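Sortase (Actinomyces oris, PDB 2XWG) is a class C sortase of the fimbrial assembly machinery, probably a cysteine transpeptidase that covalently links pilin subunits into fimbriae. Local coordinates at residues Q179-P193 against S220-M232. Numbering follows the deposited sequence.
Sequences QTLKYEVNDITVVKP and SHRLLVTGERVPM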
loop_
_atom_site.group_PDB
_atom_site.type_symbol
_atom_site.label_atom_id
_atom_site.label_comp_id
_atom_site.label_asym_id
_atom_site.label_seq_id
_atom_site.Cartn_x
_atom_site.Cartn_y
_atom_site.Cartn_z
ATOM N N GLN A 179 13.789 8.534 2.544
ATOM C CA GLN A 179 13.960 7.543 3.593
ATOM C C GLN A 179 13.474 6.145 3.206
ATOM O O GLN A 179 12.380 5.999 2.685
ATOM C CB GLN A 179 13.218 8.036 4.818
ATOM C CG GLN A 179 13.612 7.351 6.090
ATOM C CD GLN A 179 13.210 8.167 7.293
ATOM O OE1 GLN A 179 13.408 9.399 7.318
ATOM N NE2 GLN A 179 12.619 7.500 8.294
ATOM N N THR A 180 14.281 5.121 3.466
ATOM C CA THR A 180 13.936 3.770 3.053
ATOM C C THR A 180 13.508 2.922 4.243
ATOM O O THR A 180 14.249 2.789 5.210
ATOM C CB THR A 180 15.098 3.072 2.328
ATOM O OG1 THR A 180 15.387 3.759 1.105
ATOM C CG2 THR A 180 14.740 1.643 1.983
ATOM N N LEU A 181 12.316 2.337 4.153
ATOM C CA LEU A 181 11.738 1.577 5.240
ATOM C C LEU A 181 11.839 0.077 4.954
ATOM O O LEU A 181 11.322 -0.393 3.943
ATOM C CB LEU A 181 10.268 1.945 5.373
ATOM C CG LEU A 181 9.854 3.411 5.322
ATOM C CD1 LEU A 181 8.377 3.489 5.633
ATOM C CD2 LEU A 181 10.655 4.276 6.298
ATOM N N LYS A 182 12.497 -0.677 5.831
ATOM C CA LYS A 182 12.560 -2.115 5.659
ATOM C C LYS A 182 11.429 -2.785 6.410
ATOM O O LYS A 182 11.281 -2.551 7.610
ATOM C CB LYS A 182 13.884 -2.654 6.177
ATOM C CG LYS A 182 14.073 -4.144 5.991
ATOM C CD LYS A 182 15.428 -4.574 6.530
ATOM C CE LYS A 182 15.739 -6.015 6.187
ATOM N NZ LYS A 182 16.973 -6.516 6.900
ATOM N N TYR A 183 10.634 -3.608 5.713
ATOM C CA TYR A 183 9.620 -4.468 6.354
ATOM C C TYR A 183 9.939 -5.954 6.181
ATOM O O TYR A 183 10.511 -6.356 5.170
ATOM C CB TYR A 183 8.227 -4.182 5.803
ATOM C CG TYR A 183 7.775 -2.790 6.113
ATOM C CD1 TYR A 183 8.157 -1.739 5.323
ATOM C CD2 TYR A 183 6.979 -2.528 7.200
ATOM C CE1 TYR A 183 7.764 -0.462 5.609
ATOM C CE2 TYR A 183 6.570 -1.265 7.490
ATOM C CZ TYR A 183 6.972 -0.225 6.695
ATOM O OH TYR A 183 6.578 1.066 6.978
ATOM N N GLU A 184 9.579 -6.768 7.170
ATOM C CA GLU A 184 9.761 -8.209 7.069
ATOM C C GLU A 184 8.380 -8.872 7.086
ATOM O O GLU A 184 7.528 -8.510 7.896
ATOM C CB GLU A 184 10.645 -8.718 8.213
ATOM C CG GLU A 184 10.838 -10.238 8.232
ATOM C CD GLU A 184 11.648 -10.738 9.440
ATOM O OE1 GLU A 184 11.329 -10.337 10.590
ATOM O OE2 GLU A 184 12.601 -11.535 9.236
ATOM N N VAL A 185 8.145 -9.818 6.177
ATOM C CA VAL A 185 6.832 -10.458 6.056
ATOM C C VAL A 185 6.554 -11.365 7.249
ATOM O O VAL A 185 7.339 -12.263 7.555
ATOM C CB VAL A 185 6.741 -11.295 4.777
ATOM C CG1 VAL A 185 5.429 -12.062 4.725
ATOM C CG2 VAL A 185 6.907 -10.417 3.561
ATOM N N ASN A 186 5.439 -11.144 7.931
ATOM C CA ASN A 186 5.142 -11.974 9.086
ATOM C C ASN A 186 3.695 -12.453 9.145
ATOM O O ASN A 186 3.234 -12.911 10.190
ATOM C CB ASN A 186 5.520 -11.262 10.384
ATOM C CG ASN A 186 4.565 -10.134 10.730
ATOM O OD1 ASN A 186 3.500 -9.976 10.111
ATOM N ND2 ASN A 186 4.930 -9.350 11.742
ATOM N N ASP A 187 2.982 -12.353 8.027
ATOM C CA ASP A 187 1.621 -12.864 7.961
ATOM C C ASP A 187 1.124 -12.930 6.521
ATOM O O ASP A 187 1.106 -11.932 5.806
ATOM C CB ASP A 187 0.684 -12.013 8.828
ATOM C CG ASP A 187 -0.641 -12.716 9.156
ATOM O OD1 ASP A 187 -0.735 -13.966 9.008
ATOM O OD2 ASP A 187 -1.585 -12.002 9.587
ATOM N N ILE A 188 0.724 -14.124 6.103
ATOM C CA ILE A 188 0.182 -14.331 4.768
ATOM C C ILE A 188 -1.152 -15.032 4.905
ATOM O O ILE A 188 -1.327 -15.882 5.770
ATOM C CB ILE A 188 1.147 -15.144 3.908
ATOM C CG1 ILE A 188 2.549 -14.526 4.015
ATOM C CG2 ILE A 188 0.648 -15.211 2.477
ATOM C CD1 ILE A 188 3.537 -15.027 2.995
ATOM N N THR A 189 -2.093 -14.671 4.048
ATOM C CA THR A 189 -3.494 -14.939 4.321
ATOM C C THR A 189 -4.351 -14.721 3.089
ATOM O O THR A 189 -4.279 -13.661 2.478
ATOM C CB THR A 189 -4.006 -13.962 5.389
ATOM O OG1 THR A 189 -3.477 -14.331 6.667
ATOM C CG2 THR A 189 -5.519 -13.990 5.441
ATOM N N VAL A 190 -5.156 -15.713 2.718
ATOM C CA VAL A 190 -6.102 -15.556 1.620
ATOM C C VAL A 190 -7.421 -15.191 2.250
ATOM O O VAL A 190 -7.605 -15.427 3.423
ATOM C CB VAL A 190 -6.195 -16.823 0.785
ATOM C CG1 VAL A 190 -7.360 -16.751 -0.169
ATOM C CG2 VAL A 190 -4.898 -17.003 0.019
ATOM N N VAL A 191 -8.330 -14.581 1.509
ATOM C CA VAL A 191 -9.447 -13.924 2.164
ATOM C C VAL A 191 -10.490 -13.531 1.138
ATOM O O VAL A 191 -10.191 -13.448 -0.034
ATOM C CB VAL A 191 -8.945 -12.706 2.978
ATOM C CG1 VAL A 191 -9.719 -11.423 2.646
ATOM C CG2 VAL A 191 -8.979 -13.014 4.457
ATOM N N LYS A 192 -11.727 -13.338 1.567
ATOM C CA LYS A 192 -12.783 -12.921 0.660
ATOM C C LYS A 192 -12.753 -11.408 0.539
ATOM O O LYS A 192 -12.394 -10.724 1.497
ATOM C CB LYS A 192 -14.153 -13.352 1.201
ATOM C CG LYS A 192 -14.473 -14.820 1.051
ATOM C CD LYS A 192 -15.846 -15.128 1.653
ATOM C CE LYS A 192 -16.109 -16.633 1.715
ATOM N NZ LYS A 192 -15.047 -17.351 2.501
ATOM N N PRO A 193 -13.183 -10.880 -0.613
ATOM C CA PRO A 193 -13.184 -9.450 -0.925
ATOM C C PRO A 193 -13.781 -8.565 0.168
ATOM O O PRO A 193 -13.310 -7.435 0.414
ATOM C CB PRO A 193 -14.059 -9.377 -2.171
ATOM C CG PRO A 193 -13.846 -10.680 -2.828
ATOM C CD PRO A 193 -13.739 -11.676 -1.717
ATOM N N SER A 220 -11.338 -14.615 -7.151
ATOM C CA SER A 220 -12.466 -14.865 -6.274
ATOM C C SER A 220 -12.107 -14.406 -4.875
ATOM O O SER A 220 -12.988 -14.141 -4.062
ATOM C CB SER A 220 -12.795 -16.360 -6.238
ATOM O OG SER A 220 -11.802 -17.033 -5.483
ATOM N N HIS A 221 -10.811 -14.319 -4.595
ATOM C CA HIS A 221 -10.330 -13.885 -3.276
ATOM C C HIS A 221 -9.279 -12.749 -3.327
ATOM O O HIS A 221 -9.119 -12.093 -4.349
ATOM C CB HIS A 221 -9.782 -15.079 -2.496
ATOM C CG HIS A 221 -10.816 -16.109 -2.163
ATOM N ND1 HIS A 221 -11.207 -17.088 -3.054
ATOM C CD2 HIS A 221 -11.538 -16.321 -1.034
ATOM C CE1 HIS A 221 -12.122 -17.858 -2.488
ATOM N NE2 HIS A 221 -12.345 -17.410 -1.265
ATOM N N ARG A 222 -8.591 -12.525 -2.203
ATOM C CA ARG A 222 -7.507 -11.555 -2.093
ATOM C C ARG A 222 -6.348 -12.153 -1.339
ATOM O O ARG A 222 -6.544 -12.748 -0.300
ATOM C CB ARG A 222 -7.954 -10.338 -1.302
ATOM C CG ARG A 222 -9.134 -9.638 -1.877
ATOM C CD ARG A 222 -8.935 -9.337 -3.328
ATOM N NE ARG A 222 -10.107 -8.632 -3.832
ATOM C CZ ARG A 222 -10.880 -9.075 -4.815
ATOM N NH1 ARG A 222 -10.603 -10.236 -5.404
ATOM N NH2 ARG A 222 -11.922 -8.353 -5.216
ATOM N N LEU A 223 -5.130 -11.973 -1.833
ATOM C CA LEU A 223 -3.965 -12.427 -1.093
ATOM C C LEU A 223 -3.346 -11.244 -0.334
ATOM O O LEU A 223 -3.059 -10.211 -0.927
ATOM C CB LEU A 223 -2.969 -13.074 -2.045
ATOM C CG LEU A 223 -1.559 -13.202 -1.495
ATOM C CD1 LEU A 223 -1.543 -14.324 -0.489
ATOM C CD2 LEU A 223 -0.572 -13.485 -2.621
ATOM N N LEU A 224 -3.178 -11.382 0.981
ATOM C CA LEU A 224 -2.685 -10.299 1.832
ATOM C C LEU A 224 -1.379 -10.713 2.425
ATOM O O LEU A 224 -1.344 -11.619 3.240
ATOM C CB LEU A 224 -3.626 -9.990 2.996
ATOM C CG LEU A 224 -5.130 -9.713 2.844
ATOM C CD1 LEU A 224 -5.579 -8.704 3.875
ATOM C CD2 LEU A 224 -5.529 -9.217 1.492
ATOM N N VAL A 225 -0.307 -10.041 2.031
ATOM C CA VAL A 225 0.999 -10.256 2.609
ATOM C C VAL A 225 1.295 -9.056 3.498
ATOM O O VAL A 225 1.318 -7.920 3.028
ATOM C CB VAL A 225 2.068 -10.370 1.513
ATOM C CG1 VAL A 225 3.482 -10.195 2.096
ATOM C CG2 VAL A 225 1.934 -11.691 0.763
ATOM N N THR A 226 1.491 -9.299 4.787
ATOM C CA THR A 226 1.714 -8.215 5.724
ATOM C C THR A 226 3.166 -8.243 6.157
ATOM O O THR A 226 3.702 -9.306 6.466
ATOM C CB THR A 226 0.808 -8.341 6.970
ATOM O OG1 THR A 226 -0.578 -8.371 6.582
ATOM C CG2 THR A 226 1.045 -7.179 7.931
ATOM N N GLY A 227 3.814 -7.084 6.158
ATOM C CA GLY A 227 5.172 -6.988 6.665
ATOM C C GLY A 227 5.191 -6.065 7.868
ATOM O O GLY A 227 4.337 -5.177 7.982
ATOM N N GLU A 228 6.152 -6.269 8.766
ATOM C CA GLU A 228 6.293 -5.401 9.923
ATOM C C GLU A 228 7.634 -4.681 9.892
ATOM O O GLU A 228 8.657 -5.264 9.527
ATOM C CB GLU A 228 6.133 -6.175 11.225
ATOM C CG GLU A 228 5.996 -5.266 12.450
ATOM C CD GLU A 228 5.204 -5.923 13.583
ATOM O OE1 GLU A 228 4.903 -7.137 13.487
ATOM O OE2 GLU A 228 4.875 -5.223 14.565
ATOM N N ARG A 229 7.619 -3.406 10.260
ATOM C CA ARG A 229 8.815 -2.588 10.228
ATOM C C ARG A 229 9.953 -3.289 10.967
ATOM O O ARG A 229 9.767 -3.787 12.067
ATOM C CB ARG A 229 8.523 -1.222 10.860
ATOM C CG ARG A 229 9.694 -0.234 10.839
ATOM C CD ARG A 229 10.005 0.239 9.424
ATOM N NE ARG A 229 11.040 1.273 9.385
ATOM C CZ ARG A 229 10.774 2.567 9.549
ATOM N NH1 ARG A 229 9.524 2.951 9.770
ATOM N NH2 ARG A 229 11.738 3.474 9.503
ATOM N N VAL A 230 11.121 -3.340 10.340
ATOM C CA VAL A 230 12.331 -3.864 10.955
ATOM C C VAL A 230 13.445 -2.815 10.853
ATOM O O VAL A 230 13.695 -2.278 9.769
ATOM C CB VAL A 230 12.825 -5.126 10.236
ATOM C CG1 VAL A 230 14.319 -5.297 10.475
ATOM C CG2 VAL A 230 12.047 -6.360 10.701
ATOM N N PRO A 231 14.114 -2.498 11.977
ATOM C CA PRO A 231 15.256 -1.582 11.822
ATOM C C PRO A 231 16.463 -2.309 11.226
ATOM O O PRO A 231 16.575 -3.537 11.355
ATOM C CB PRO A 231 15.533 -1.105 13.259
ATOM C CG PRO A 231 14.235 -1.385 14.020
ATOM C CD PRO A 231 13.725 -2.666 13.390
ATOM N N MET A 232 17.347 -1.563 10.569
ATOM C CA MET A 232 18.450 -2.194 9.837
ATOM C C MET A 232 19.784 -2.218 10.603
ATOM O O MET A 232 20.454 -1.194 10.749
ATOM C CB MET A 232 18.612 -1.532 8.466
ATOM C CG MET A 232 17.294 -1.337 7.740
ATOM S SD MET A 232 17.510 -0.642 6.089
ATOM C CE MET A 232 16.515 0.855 6.209
HETATM O O HOH W 1 -2.016 -10.937 6.446
#
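Tyr183 and Arg229 face each other across an antiparallel strand pair of the sortase beta-barrel, a worked example of how a strand pair absorbs an extra residue and pairs on. CD of Arg229 lies 4.1 Å above one face of the tyrosine ring, near its rim, with ring and guanidinium planes 49° apart. The arginine chain bends at chi2 (69°), which turns the guanidinium over Leu181; CD2 of Leu181 meets its flat face, 3.5 Å from Arg229 NH2. Asp206 fixes both polar ends, bridging to Arg229 NH1 and bonding Tyr183 OH. Tyr183 CD2 rests 3.2 Å from Arg229 N, and Gly227, paired with Val185, has no side chain to crowd Tyr183 CB. Next comes a classic beta bulge: Asn186 and Asp187 both face Thr226, whose O accepts a firm bond from Asn186 N. The Asn186 amide stands almost perpendicular to the Glu228 carboxylate, joined by a weak ND2 to OE1 bond; Arg205 is that carboxylate's stronger tie. Beyond the bulge, Ile188 and Leu223 run side by side, Ile188 CG2 meeting Leu223 CD1 at 3.8 Å. At the far end Arg222, beside the predicted nucleophile Cys213 and salt-bridged to Asp76, carries Pro193 over one guanidinium face, the proline CG 3.8 Å from Arg222 NH2.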